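Local structure of SusD family protein (Bacteroides uniformis, 7KV1) at residues L151-Y156 against A194-V199; M158-F163 against Y183-V188; Q187-L192 against M242-E247; E239-M242 against S248-S251. The protein probably binds beta-glucan at the cell surface of a human gut bacterium, as a SusD-like surface glycan-binding protein built on tetratricopeptide-type helices. All coordinates share one frame; numbering follows the deposited sequence.

Contact 1. Residues L151-Y156 against A194-V199; sequences LRVFYY and AELEAV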
loop_
_atom_site.group_PDB
_atom_site.type_symbol
_atom_site.label_atom_id
_atom_site.label_comp_id
_atom_site.label_asym_id
_atom_site.label_seq_id
_atom_site.Cartn_x
_atom_site.Cartn_y
_atom_site.Cartn_z
ATOM N N LEU A 151 -14.578 -2.643 1.961
ATOM C CA LEU A 151 -13.960 -1.348 2.329
ATOM C C LEU A 151 -13.655 -1.375 3.818
ATOM O O LEU A 151 -12.573 -0.958 4.227
ATOM C CB LEU A 151 -14.891 -0.187 1.988
ATOM C CG LEU A 151 -14.879 0.252 0.538
ATOM C CD1 LEU A 151 -16.068 1.155 0.266
ATOM C CD2 LEU A 151 -13.588 0.983 0.192
ATOM N N ARG A 152 -14.602 -1.857 4.607
ATOM C CA ARG A 152 -14.434 -1.939 6.069
ATOM C C ARG A 152 -13.219 -2.830 6.396
ATOM O O ARG A 152 -12.394 -2.405 7.235
ATOM C CB ARG A 152 -15.734 -2.391 6.727
ATOM C CG ARG A 152 -15.660 -2.348 8.232
ATOM C CD ARG A 152 -17.037 -2.600 8.852
ATOM N NE ARG A 152 -17.600 -3.928 8.583
ATOM C CZ ARG A 152 -18.803 -4.340 8.995
ATOM N NH1 ARG A 152 -19.579 -3.524 9.696
ATOM N NH2 ARG A 152 -19.213 -5.574 8.730
ATOM N N VAL A 153 -13.087 -3.993 5.752
ATOM C CA VAL A 153 -11.870 -4.851 5.906
ATOM C C VAL A 153 -10.621 -4.051 5.512
ATOM O O VAL A 153 -9.602 -4.132 6.227
ATOM C CB VAL A 153 -11.952 -6.151 5.093
ATOM C CG1 VAL A 153 -10.578 -6.849 5.048
ATOM C CG2 VAL A 153 -12.994 -7.069 5.691
ATOM N N PHE A 154 -10.696 -3.325 4.403
ATOM C CA PHE A 154 -9.580 -2.511 3.884
ATOM C C PHE A 154 -9.115 -1.504 4.940
ATOM O O PHE A 154 -7.906 -1.415 5.229
ATOM C CB PHE A 154 -9.978 -1.790 2.604
ATOM C CG PHE A 154 -8.838 -0.966 2.083
ATOM C CD1 PHE A 154 -7.826 -1.565 1.366
ATOM C CD2 PHE A 154 -8.753 0.372 2.362
ATOM C CE1 PHE A 154 -6.764 -0.814 0.896
ATOM C CE2 PHE A 154 -7.694 1.122 1.897
ATOM C CZ PHE A 154 -6.692 0.519 1.177
ATOM N N TYR A 155 -10.047 -0.744 5.509
ATOM C CA TYR A 155 -9.737 0.265 6.556
ATOM C C TYR A 155 -9.158 -0.434 7.786
ATOM O O TYR A 155 -8.209 0.116 8.366
ATOM C CB TYR A 155 -10.976 1.099 6.888
ATOM C CG TYR A 155 -11.437 2.022 5.784
ATOM C CD1 TYR A 155 -10.588 2.983 5.252
ATOM C CD2 TYR A 155 -12.739 1.956 5.297
ATOM C CE1 TYR A 155 -11.019 3.859 4.263
ATOM C CE2 TYR A 155 -13.174 2.802 4.292
ATOM C CZ TYR A 155 -12.323 3.773 3.793
ATOM O OH TYR A 155 -12.755 4.600 2.806
ATOM N N TYR A 156 -9.723 -1.586 8.214
ATOM C CA TYR A 156 -9.233 -2.279 9.419
ATOM C C TYR A 156 -7.845 -2.834 9.123
ATOM O O TYR A 156 -6.986 -2.916 10.042
ATOM C CB TYR A 156 -10.189 -3.369 9.884
ATOM C CG TYR A 156 -11.175 -2.886 10.908
ATOM C CD1 TYR A 156 -10.735 -2.439 12.144
ATOM C CD2 TYR A 156 -12.536 -2.862 10.635
ATOM C CE1 TYR A 156 -11.630 -1.992 13.097
ATOM C CE2 TYR A 156 -13.448 -2.431 11.593
ATOM C CZ TYR A 156 -12.985 -1.980 12.818
ATOM O OH TYR A 156 -13.847 -1.470 13.753
ATOM N N ALA A 194 -11.949 -13.669 8.992
ATOM C CA ALA A 194 -13.299 -14.295 9.032
ATOM C C ALA A 194 -14.281 -13.436 8.243
ATOM O O ALA A 194 -15.001 -13.990 7.411
ATOM C CB ALA A 194 -13.806 -14.528 10.451
ATOM N N GLU A 195 -14.270 -12.130 8.458
ATOM C CA GLU A 195 -15.174 -11.181 7.776
ATOM C C GLU A 195 -14.881 -11.246 6.268
ATOM O O GLU A 195 -15.852 -11.379 5.450
ATOM C CB GLU A 195 -15.072 -9.804 8.453
ATOM C CG GLU A 195 -15.805 -8.663 7.762
ATOM C CD GLU A 195 -17.337 -8.735 7.702
ATOM O OE1 GLU A 195 -17.900 -9.725 8.174
ATOM O OE2 GLU A 195 -17.960 -7.821 7.129
ATOM N N LEU A 196 -13.608 -11.261 5.878
ATOM C CA LEU A 196 -13.226 -11.248 4.444
ATOM C C LEU A 196 -13.641 -12.581 3.802
ATOM O O LEU A 196 -14.141 -12.572 2.686
ATOM C CB LEU A 196 -11.725 -10.993 4.330
ATOM C CG LEU A 196 -11.194 -10.857 2.908
ATOM C CD1 LEU A 196 -12.018 -9.882 2.097
ATOM C CD2 LEU A 196 -9.715 -10.464 2.944
ATOM N N GLU A 197 -13.448 -13.690 4.497
ATOM C CA GLU A 197 -13.913 -15.017 4.032
ATOM C C GLU A 197 -15.428 -14.991 3.768
ATOM O O GLU A 197 -15.842 -15.442 2.696
ATOM C CB GLU A 197 -13.460 -16.066 5.028
ATOM C CG GLU A 197 -11.984 -16.388 4.844
ATOM C CD GLU A 197 -11.433 -17.427 5.782
ATOM O OE1 GLU A 197 -12.056 -17.614 6.838
ATOM O OE2 GLU A 197 -10.362 -18.021 5.480
ATOM N N ALA A 198 -16.232 -14.447 4.672
ATOM C CA ALA A 198 -17.693 -14.290 4.447
ATOM C C ALA A 198 -17.956 -13.440 3.199
ATOM O O ALA A 198 -18.825 -13.821 2.364
ATOM C CB ALA A 198 -18.384 -13.743 5.673
ATOM N N VAL A 199 -17.239 -12.345 3.017
ATOM C CA VAL A 199 -17.437 -11.497 1.811
ATOM C C VAL A 199 -17.090 -12.311 0.553
ATOM O O VAL A 199 -17.884 -12.334 -0.403
ATOM C CB VAL A 199 -16.637 -10.190 1.914
ATOM C CG1 VAL A 199 -16.541 -9.463 0.583
ATOM C CG2 VAL A 199 -17.226 -9.287 2.988
HETATM O O HOH W 1 -16.239 -5.775 6.911
#
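V153 packs between E195 and L196 where helices 138-162 and 185-201 pass, and it forms the apolar half of this contact. Its CG2 rests 3.8 Å from CG of E195, the close touch, while CG1 of V153 lies 4.3 Å from CD2 of L196, a looser one. With CG2 set beside the backbone N and CG1 anti to it (chi1 168°), the valine offers one methyl to each neighbour. V236 of helix 230-244 packs on both V153 and L196 and closes this apolar side. The segments run nearly antiparallel, at 154° with axes 10.1 Å apart, the antiparallel helix pairing expected of tetratricopeptide-like helices in the SusD family. The other half is polar and holds a water. There NH2 of R152 makes a salt bridge of 3.0 Å with OE2 of E195; the oxygen lies in the guanidinium plane, but the arginine reaches it from well above the carboxylate plane. Water 1 bridges the same two side chains, accepting from NE of R152 at 2.8 Å and donating to OE2 of E195 at 2.7 Å. R149, one turn earlier, also pairs with OE2 of E195, and N124 takes NH1 of R152. A leucine in place of R152 would probably leave E195 with R149 as its remaining arginine partner here and deprive water 1 and N124 of their donors.

Contact 2. Residues M158-F163 against Y183-V188; sequences MLWHYF and YTADQV
W160 reaches from helix 138-162 to the first turn of helix 185-201, meeting A185 and V188. Its CB starts 3.9 Å from CG1 of V188, and the same methyl stays beside the indole as far as CD1, at 3.8 Å. The two side chains slide past each other in opposite directions. The indole leaves the backbone with CG anti to N (chi1 175°), a setting that carries the five-membered ring across to the other helix. Farther out, CD1 lies 4.2 Å from CB of A185, and NE1 comes to 3.0 Å from the backbone O of A185, which lies oblique to the ring. NE1 gives a hydrogen bond of 3.0 Å to water 2, which sits in the ring plane and donates in turn to OD1 of D186. The buried indole nitrogen is thus linked through one water to a carboxylate at the helix start. Beyond the pyrrole edge, M240 and Q244 of helix 230-244 pack on the tryptophan, and Y189 meets its ring at an inclined angle. At the helix start that W160 abuts, N165 takes N of A185, N of T184 donates to OE1 of Q187 at 3.0 Å, and N of Q187 returns a bond to OG1 of T184 at 3.2 Å. This reciprocal pair is a capping box, with T184 as the N-cap of helix 185-201.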
loop_
_atom_site.group_PDB
_atom_site.type_symbol
_atom_site.label_atom_id
_atom_site.label_comp_id
_atom_site.label_asym_id
_atom_site.label_seq_id
_atom_site.Cartn_x
_atom_site.Cartn_y
_atom_site.Cartn_z
ATOM N N MET A 158 -5.483 -1.594 7.281
ATOM C CA MET A 158 -4.527 -0.477 7.467
ATOM C C MET A 158 -4.242 -0.273 8.964
ATOM O O MET A 158 -3.064 -0.260 9.360
ATOM C CB MET A 158 -5.072 0.808 6.838
ATOM C CG MET A 158 -4.035 1.867 6.646
ATOM S SD MET A 158 -4.752 3.270 5.739
ATOM C CE MET A 158 -5.106 2.512 4.159
ATOM N N LEU A 159 -5.276 -0.185 9.790
ATOM C CA LEU A 159 -5.126 -0.050 11.266
ATOM C C LEU A 159 -4.272 -1.193 11.809
ATOM O O LEU A 159 -3.358 -0.943 12.620
ATOM C CB LEU A 159 -6.502 -0.059 11.931
ATOM C CG LEU A 159 -7.328 1.202 11.717
ATOM C CD1 LEU A 159 -8.783 0.940 12.090
ATOM C CD2 LEU A 159 -6.761 2.380 12.522
ATOM N N TRP A 160 -4.614 -2.410 11.417
ATOM C CA TRP A 160 -3.951 -3.640 11.890
ATOM C C TRP A 160 -2.483 -3.582 11.507
ATOM O O TRP A 160 -1.649 -3.886 12.365
ATOM C CB TRP A 160 -4.650 -4.856 11.282
ATOM C CG TRP A 160 -4.021 -6.177 11.566
ATOM C CD1 TRP A 160 -3.820 -6.777 12.774
ATOM C CD2 TRP A 160 -3.587 -7.124 10.579
ATOM N NE1 TRP A 160 -3.227 -8.007 12.599
ATOM C CE2 TRP A 160 -3.080 -8.250 11.271
ATOM C CE3 TRP A 160 -3.481 -7.093 9.183
ATOM C CZ2 TRP A 160 -2.499 -9.335 10.613
ATOM C CZ3 TRP A 160 -2.986 -8.200 8.529
ATOM C CH2 TRP A 160 -2.501 -9.309 9.232
ATOM N N HIS A 161 -2.162 -3.183 10.275
ATOM C CA HIS A 161 -0.752 -3.167 9.787
ATOM C C HIS A 161 0.087 -2.184 10.607
ATOM O O HIS A 161 1.254 -2.512 10.916
ATOM C CB HIS A 161 -0.669 -2.821 8.286
ATOM C CG HIS A 161 -0.662 -3.981 7.344
ATOM N ND1 HIS A 161 -1.792 -4.700 7.032
ATOM C CD2 HIS A 161 0.345 -4.551 6.639
ATOM C CE1 HIS A 161 -1.494 -5.613 6.133
ATOM N NE2 HIS A 161 -0.177 -5.572 5.905
ATOM N N TYR A 162 -0.453 -0.995 10.886
ATOM C CA TYR A 162 0.313 0.134 11.501
ATOM C C TYR A 162 0.268 0.025 13.024
ATOM O O TYR A 162 1.370 0.020 13.632
ATOM C CB TYR A 162 -0.174 1.496 10.980
ATOM C CG TYR A 162 0.363 1.785 9.613
ATOM C CD1 TYR A 162 1.691 2.119 9.417
ATOM C CD2 TYR A 162 -0.427 1.601 8.499
ATOM C CE1 TYR A 162 2.205 2.309 8.141
ATOM C CE2 TYR A 162 0.069 1.801 7.228
ATOM C CZ TYR A 162 1.392 2.140 7.045
ATOM O OH TYR A 162 1.882 2.287 5.785
ATOM N N PHE A 163 -0.931 -0.075 13.616
ATOM C CA PHE A 163 -1.127 -0.009 15.090
ATOM C C PHE A 163 -1.331 -1.394 15.724
ATOM O O PHE A 163 -1.031 -1.546 16.938
ATOM C CB PHE A 163 -2.299 0.905 15.431
ATOM C CG PHE A 163 -2.161 2.294 14.880
ATOM C CD1 PHE A 163 -1.379 3.237 15.538
ATOM C CD2 PHE A 163 -2.777 2.639 13.687
ATOM C CE1 PHE A 163 -1.224 4.516 15.009
ATOM C CE2 PHE A 163 -2.642 3.927 13.177
ATOM C CZ PHE A 163 -1.826 4.845 13.813
ATOM N N TYR A 183 -8.833 -4.837 20.724
ATOM C CA TYR A 183 -8.340 -6.212 20.457
ATOM C C TYR A 183 -6.823 -6.200 20.334
ATOM O O TYR A 183 -6.245 -5.131 19.975
ATOM C CB TYR A 183 -8.919 -6.722 19.149
ATOM C CG TYR A 183 -10.359 -7.127 19.179
ATOM C CD1 TYR A 183 -11.243 -6.673 20.141
ATOM C CD2 TYR A 183 -10.844 -7.943 18.171
ATOM C CE1 TYR A 183 -12.578 -7.047 20.118
ATOM C CE2 TYR A 183 -12.161 -8.355 18.165
ATOM C CZ TYR A 183 -13.021 -7.911 19.136
ATOM O OH TYR A 183 -14.303 -8.323 19.069
ATOM N N THR A 184 -6.207 -7.358 20.577
ATOM C CA THR A 184 -4.789 -7.620 20.258
ATOM C C THR A 184 -4.668 -7.690 18.722
ATOM O O THR A 184 -5.687 -7.958 18.050
ATOM C CB THR A 184 -4.253 -8.855 20.992
ATOM O OG1 THR A 184 -4.851 -9.973 20.322
ATOM C CG2 THR A 184 -4.522 -8.816 22.492
ATOM N N ALA A 185 -3.471 -7.474 18.163
ATOM C CA ALA A 185 -3.234 -7.602 16.701
ATOM C C ALA A 185 -3.776 -8.955 16.200
ATOM O O ALA A 185 -4.516 -8.958 15.175
ATOM C CB ALA A 185 -1.777 -7.458 16.382
ATOM N N ASP A 186 -3.464 -10.053 16.905
ATOM C CA ASP A 186 -3.877 -11.425 16.507
ATOM C C ASP A 186 -5.397 -11.581 16.547
ATOM O O ASP A 186 -5.938 -12.265 15.637
ATOM C CB ASP A 186 -3.214 -12.482 17.372
ATOM C CG ASP A 186 -1.733 -12.651 17.095
ATOM O OD1 ASP A 186 -1.241 -12.177 16.042
ATOM O OD2 ASP A 186 -1.078 -13.193 17.965
ATOM N N GLN A 187 -6.086 -10.930 17.490
ATOM C CA GLN A 187 -7.571 -10.941 17.554
ATOM C C GLN A 187 -8.166 -10.176 16.387
ATOM O O GLN A 187 -9.178 -10.625 15.827
ATOM C CB GLN A 187 -8.061 -10.392 18.884
ATOM C CG GLN A 187 -7.776 -11.375 20.021
ATOM C CD GLN A 187 -7.806 -10.752 21.403
ATOM O OE1 GLN A 187 -7.971 -9.540 21.561
ATOM N NE2 GLN A 187 -7.645 -11.592 22.418
ATOM N N VAL A 188 -7.560 -9.050 16.025
ATOM C CA VAL A 188 -8.027 -8.229 14.885
ATOM C C VAL A 188 -7.916 -9.103 13.637
ATOM O O VAL A 188 -8.902 -9.188 12.886
ATOM C CB VAL A 188 -7.210 -6.930 14.772
ATOM C CG1 VAL A 188 -7.546 -6.159 13.501
ATOM C CG2 VAL A 188 -7.408 -6.056 16.002
HETATM O O HOH W 2 -1.693 -10.184 14.069
#

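Contact 3. Residues Q187-L192 against M242-E247; sequences QVYAEL and MYQNDE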
loop_
_atom_site.group_PDB
_atom_site.type_symbol
_atom_site.label_atom_id
_atom_site.label_comp_id
_atom_site.label_asym_id
_atom_site.label_seq_id
_atom_site.Cartn_x
_atom_site.Cartn_y
_atom_site.Cartn_z
ATOM N N GLN A 187 -6.086 -10.930 17.490
ATOM C CA GLN A 187 -7.571 -10.941 17.554
ATOM C C GLN A 187 -8.166 -10.176 16.387
ATOM O O GLN A 187 -9.178 -10.625 15.827
ATOM C CB GLN A 187 -8.061 -10.392 18.884
ATOM C CG GLN A 187 -7.776 -11.375 20.021
ATOM C CD GLN A 187 -7.806 -10.752 21.403
ATOM O OE1 GLN A 187 -7.971 -9.540 21.561
ATOM N NE2 GLN A 187 -7.645 -11.592 22.418
ATOM N N VAL A 188 -7.560 -9.050 16.025
ATOM C CA VAL A 188 -8.027 -8.229 14.885
ATOM C C VAL A 188 -7.916 -9.103 13.637
ATOM O O VAL A 188 -8.902 -9.188 12.886
ATOM C CB VAL A 188 -7.210 -6.930 14.772
ATOM C CG1 VAL A 188 -7.546 -6.159 13.501
ATOM C CG2 VAL A 188 -7.408 -6.056 16.002
ATOM N N TYR A 189 -6.754 -9.733 13.442
ATOM C CA TYR A 189 -6.541 -10.694 12.320
ATOM C C TYR A 189 -7.675 -11.719 12.252
ATOM O O TYR A 189 -8.247 -11.875 11.183
ATOM C CB TYR A 189 -5.214 -11.436 12.377
ATOM C CG TYR A 189 -5.133 -12.423 11.248
ATOM C CD1 TYR A 189 -4.897 -12.007 9.947
ATOM C CD2 TYR A 189 -5.319 -13.773 11.467
ATOM C CE1 TYR A 189 -4.814 -12.918 8.902
ATOM C CE2 TYR A 189 -5.286 -14.683 10.423
ATOM C CZ TYR A 189 -4.988 -14.265 9.138
ATOM O OH TYR A 189 -4.949 -15.171 8.100
ATOM N N ALA A 190 -7.936 -12.444 13.333
ATOM C CA ALA A 190 -8.923 -13.552 13.351
ATOM C C ALA A 190 -10.281 -13.025 12.886
ATOM O O ALA A 190 -10.933 -13.670 12.012
ATOM C CB ALA A 190 -9.009 -14.166 14.741
ATOM N N GLU A 191 -10.683 -11.876 13.414
ATOM C CA GLU A 191 -11.944 -11.217 13.030
ATOM C C GLU A 191 -11.936 -10.804 11.560
ATOM O O GLU A 191 -12.917 -11.110 10.837
ATOM C CB GLU A 191 -12.134 -9.930 13.815
ATOM C CG GLU A 191 -12.578 -10.201 15.204
ATOM C CD GLU A 191 -14.072 -10.306 15.317
ATOM O OE1 GLU A 191 -14.720 -10.529 14.276
ATOM O OE2 GLU A 191 -14.551 -10.146 16.450
ATOM N N LEU A 192 -10.932 -10.044 11.165
ATOM C CA LEU A 192 -10.881 -9.451 9.811
ATOM C C LEU A 192 -10.912 -10.550 8.751
ATOM O O LEU A 192 -11.636 -10.378 7.761
ATOM C CB LEU A 192 -9.601 -8.642 9.629
ATOM C CG LEU A 192 -9.658 -7.189 10.045
ATOM C CD1 LEU A 192 -8.485 -6.451 9.416
ATOM C CD2 LEU A 192 -10.996 -6.566 9.645
ATOM N N MET A 242 -0.472 -13.509 4.360
ATOM C CA MET A 242 1.018 -13.496 4.320
ATOM C C MET A 242 1.562 -12.649 5.489
ATOM O O MET A 242 2.580 -13.012 6.099
ATOM C CB MET A 242 1.481 -13.003 2.948
ATOM C CG MET A 242 1.094 -13.998 1.823
ATOM S SD MET A 242 1.263 -13.282 0.170
ATOM C CE MET A 242 3.027 -13.508 -0.068
ATOM N N TYR A 243 0.927 -11.528 5.798
ATOM C CA TYR A 243 1.451 -10.602 6.826
ATOM C C TYR A 243 1.339 -11.300 8.178
ATOM O O TYR A 243 2.151 -11.085 9.018
ATOM C CB TYR A 243 0.727 -9.252 6.837
ATOM C CG TYR A 243 1.519 -8.237 7.623
ATOM C CD1 TYR A 243 2.684 -7.704 7.110
ATOM C CD2 TYR A 243 1.121 -7.811 8.889
ATOM C CE1 TYR A 243 3.458 -6.827 7.846
ATOM C CE2 TYR A 243 1.855 -6.896 9.622
ATOM C CZ TYR A 243 3.041 -6.398 9.097
ATOM O OH TYR A 243 3.809 -5.526 9.817
ATOM N N GLN A 244 0.318 -12.120 8.369
ATOM C CA GLN A 244 0.110 -12.859 9.639
ATOM C C GLN A 244 1.044 -14.066 9.718
ATOM O O GLN A 244 1.156 -14.587 10.826
ATOM C CB GLN A 244 -1.347 -13.344 9.735
ATOM C CG GLN A 244 -1.763 -14.006 11.036
ATOM C CD GLN A 244 -1.610 -13.161 12.271
ATOM O OE1 GLN A 244 -1.286 -11.969 12.223
ATOM N NE2 GLN A 244 -1.805 -13.818 13.410
ATOM N N ASN A 245 1.552 -14.554 8.579
ATOM C CA ASN A 245 2.293 -15.841 8.449
ATOM C C ASN A 245 1.295 -16.952 8.817
ATOM O O ASN A 245 1.671 -17.905 9.513
ATOM C CB ASN A 245 3.600 -15.846 9.273
ATOM C CG ASN A 245 4.726 -15.108 8.573
ATOM O OD1 ASN A 245 5.095 -15.469 7.458
ATOM N ND2 ASN A 245 5.192 -14.010 9.158
ATOM N N ASP A 246 0.033 -16.813 8.402
ATOM C CA ASP A 246 -1.027 -17.774 8.774
ATOM C C ASP A 246 -0.935 -18.986 7.832
ATOM O O ASP A 246 -1.650 -19.015 6.831
ATOM C CB ASP A 246 -2.404 -17.097 8.735
ATOM C CG ASP A 246 -3.550 -18.028 9.062
ATOM O OD1 ASP A 246 -3.275 -19.211 9.381
ATOM O OD2 ASP A 246 -4.704 -17.559 8.974
ATOM N N GLU A 247 -0.094 -19.951 8.151
ATOM C CA GLU A 247 0.127 -21.150 7.295
ATOM C C GLU A 247 -1.185 -21.888 7.015
ATOM O O GLU A 247 -1.315 -22.423 5.923
ATOM C CB GLU A 247 1.072 -22.116 7.978
ATOM C CG GLU A 247 2.423 -21.527 8.285
ATOM C CD GLU A 247 3.284 -22.574 8.952
ATOM O OE1 GLU A 247 3.345 -23.698 8.388
ATOM O OE2 GLU A 247 3.808 -22.294 10.059
#
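Y189 lays one face of its ring under the bent side chain of Q244. CG of Q244 stands 3.5 Å from the ring centroid and only 7° off the normal, a CH-pi contact, and the amide beyond it is stacked on the ring with the planes 11° apart. The bend at chi2 (59°) turns the glutamine amide back over the tyrosine, its CD 3.7 Å from CG of Y189. At the far end of the ring, OH of Y189 donates to OD2 of D246 at 2.6 Å, using the anti lone pair of that oxygen. The carboxylate stands almost upright to the ring, and OD2 lies at the ring edge. R249 forms a salt bridge to the same OD2, so a charge and a hydroxyl share one oxygen. A leucine at Y189 would probably cost D246 its hydroxyl donor and Q244 the flat surface on which its amide lies. N245, between the two partners, has positive phi in a Schellman motif that ends helix 230-244, and D246 follows as the centre of an inverse gamma turn. The tyrosine spans from helix 185-201 to the end of helix 230-244, where M240 and V241 also pack on it.

Contact 4. Residues E239-M242 against S248-S251; sequences EMVM and SRFS. With EDO (1,2-ethanediol), chain D.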
loop_
_atom_site.group_PDB
_atom_site.type_symbol
_atom_site.label_atom_id
_atom_site.label_comp_id
_atom_site.label_asym_id
_atom_site.label_seq_id
_atom_site.Cartn_x
_atom_site.Cartn_y
_atom_site.Cartn_z
ATOM N N GLU A 239 -2.635 -10.741 1.050
ATOM C CA GLU A 239 -1.835 -9.768 1.815
ATOM C C GLU A 239 -1.947 -10.066 3.302
ATOM O O GLU A 239 -0.902 -10.143 3.974
ATOM C CB GLU A 239 -2.320 -8.344 1.532
ATOM C CG GLU A 239 -1.573 -7.320 2.366
ATOM C CD GLU A 239 -1.942 -5.912 1.996
ATOM O OE1 GLU A 239 -1.947 -5.612 0.765
ATOM O OE2 GLU A 239 -2.223 -5.137 2.925
ATOM N N MET A 240 -3.168 -10.237 3.804
ATOM C CA MET A 240 -3.362 -10.417 5.252
ATOM C C MET A 240 -2.804 -11.766 5.695
ATOM O O MET A 240 -2.136 -11.820 6.748
ATOM C CB MET A 240 -4.845 -10.326 5.599
ATOM C CG MET A 240 -5.351 -8.927 5.457
ATOM S SD MET A 240 -7.053 -8.733 6.051
ATOM C CE MET A 240 -6.985 -9.465 7.688
ATOM N N VAL A 241 -3.130 -12.836 4.963
ATOM C CA VAL A 241 -2.637 -14.190 5.318
ATOM C C VAL A 241 -1.093 -14.129 5.356
ATOM O O VAL A 241 -0.458 -14.609 6.331
ATOM C CB VAL A 241 -3.182 -15.202 4.293
ATOM C CG1 VAL A 241 -2.423 -16.506 4.346
ATOM C CG2 VAL A 241 -4.663 -15.455 4.502
ATOM N N MET A 242 -0.472 -13.509 4.360
ATOM C CA MET A 242 1.018 -13.496 4.320
ATOM C C MET A 242 1.562 -12.649 5.489
ATOM O O MET A 242 2.580 -13.012 6.099
ATOM C CB MET A 242 1.481 -13.003 2.948
ATOM C CG MET A 242 1.094 -13.998 1.823
ATOM S SD MET A 242 1.263 -13.282 0.170
ATOM C CE MET A 242 3.027 -13.508 -0.068
ATOM N N SER A 248 -2.117 -21.910 7.962
ATOM C CA SER A 248 -3.427 -22.590 7.807
ATOM C C SER A 248 -4.154 -22.059 6.574
ATOM O O SER A 248 -4.995 -22.803 6.032
ATOM C CB SER A 248 -4.300 -22.511 9.040
ATOM O OG SER A 248 -4.932 -21.257 9.122
ATOM N N ARG A 249 -3.837 -20.857 6.106
ATOM C CA ARG A 249 -4.595 -20.264 4.969
ATOM C C ARG A 249 -3.751 -20.094 3.704
ATOM O O ARG A 249 -4.302 -19.520 2.752
ATOM C CB ARG A 249 -5.216 -18.950 5.444
ATOM C CG ARG A 249 -6.480 -19.165 6.270
ATOM C CD ARG A 249 -7.079 -17.843 6.684
ATOM N NE ARG A 249 -8.364 -17.930 7.393
ATOM C CZ ARG A 249 -8.539 -17.908 8.723
ATOM N NH1 ARG A 249 -7.511 -17.837 9.551
ATOM N NH2 ARG A 249 -9.767 -17.894 9.220
ATOM N N PHE A 250 -2.505 -20.584 3.654
ATOM C CA PHE A 250 -1.608 -20.388 2.488
ATOM C C PHE A 250 -2.214 -21.045 1.242
ATOM O O PHE A 250 -2.255 -20.431 0.189
ATOM C CB PHE A 250 -0.195 -20.912 2.738
ATOM C CG PHE A 250 0.682 -20.066 3.622
ATOM C CD1 PHE A 250 0.237 -18.871 4.176
ATOM C CD2 PHE A 250 1.960 -20.488 3.917
ATOM C CE1 PHE A 250 1.049 -18.125 5.009
ATOM C CE2 PHE A 250 2.778 -19.742 4.753
ATOM C CZ PHE A 250 2.314 -18.567 5.314
ATOM N N SER A 251 -2.667 -22.294 1.351
ATOM C CA SER A 251 -3.274 -23.032 0.209
ATOM C C SER A 251 -4.512 -22.302 -0.334
ATOM O O SER A 251 -4.695 -22.234 -1.555
ATOM C CB SER A 251 -3.595 -24.450 0.617
ATOM O OG SER A 251 -2.370 -25.120 0.893
HETATM C C1 EDO D . -2.110 -1.841 4.753
HETATM O O1 EDO D . -3.012 -0.767 4.541
HETATM C C2 EDO D . -1.288 -2.146 3.559
HETATM O O2 EDO D . -2.085 -2.569 2.454
#
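V241 meets both R249 and F250 with its two methyls and carries most of the packing between these segments of helix 230-244 and the start of helix 250-262. In the apolar contacts the two branches lean on different partners. CG1, anti to the backbone N (chi1 164°), comes in at the edge of the F250 ring, near the ring plane, 3.6 Å from CD1 of F250, and also nears CB of R249. CG2 rests chiefly on the aliphatic root of R249, 3.7 Å from its CB, with CD of R249 a little farther along. L418 of helix 408-420 also packs on the phenylalanine. Ionic contacts lie beyond these methyls. The R249 chain is extended from CG to NE and crosses V241 at about a right angle, so its charged end is carried past the valine, where NE pairs with E197 of helix 185-201. Hydrogen bonding to a bound small molecule occupies a separate spot. OE2 of E239 accepts from O2 of a 1,2-ethanediol at 2.6 Å; the diol, probably from the crystallisation liquor, also bonds to Y405, while N157 donates to the same OE2 and Y406 bonds to OE1 of E239. The whole is a tight connection between successive helices of the SusD helical fold: a Schellman turn and a short 3-10 segment lead from helix 230-244 into helix 250-262, with R249 at its N-cap.

Overall arrangement
Running from the N terminus, helix 138-162 is met first, and helix 185-201 returns along it. Contact 2 closes the short, helix-free connection between them, and contact 1 closes a wider loop around it, so contact 2 is nested within contact 1. Contact 3 begins on the residues where contact 2 ends, sharing Q187 and V188, and crosses contact 1 as it brings in helix 230-244. Contact 4 starts where contact 3 ends, shares M242 with it, and turns the chain into helix 250-262. A salt bridge from E197 to R249 ties contact 1 to contact 4, so that helices 138-162, 185-201, 230-244 and 250-262 are tied to one another.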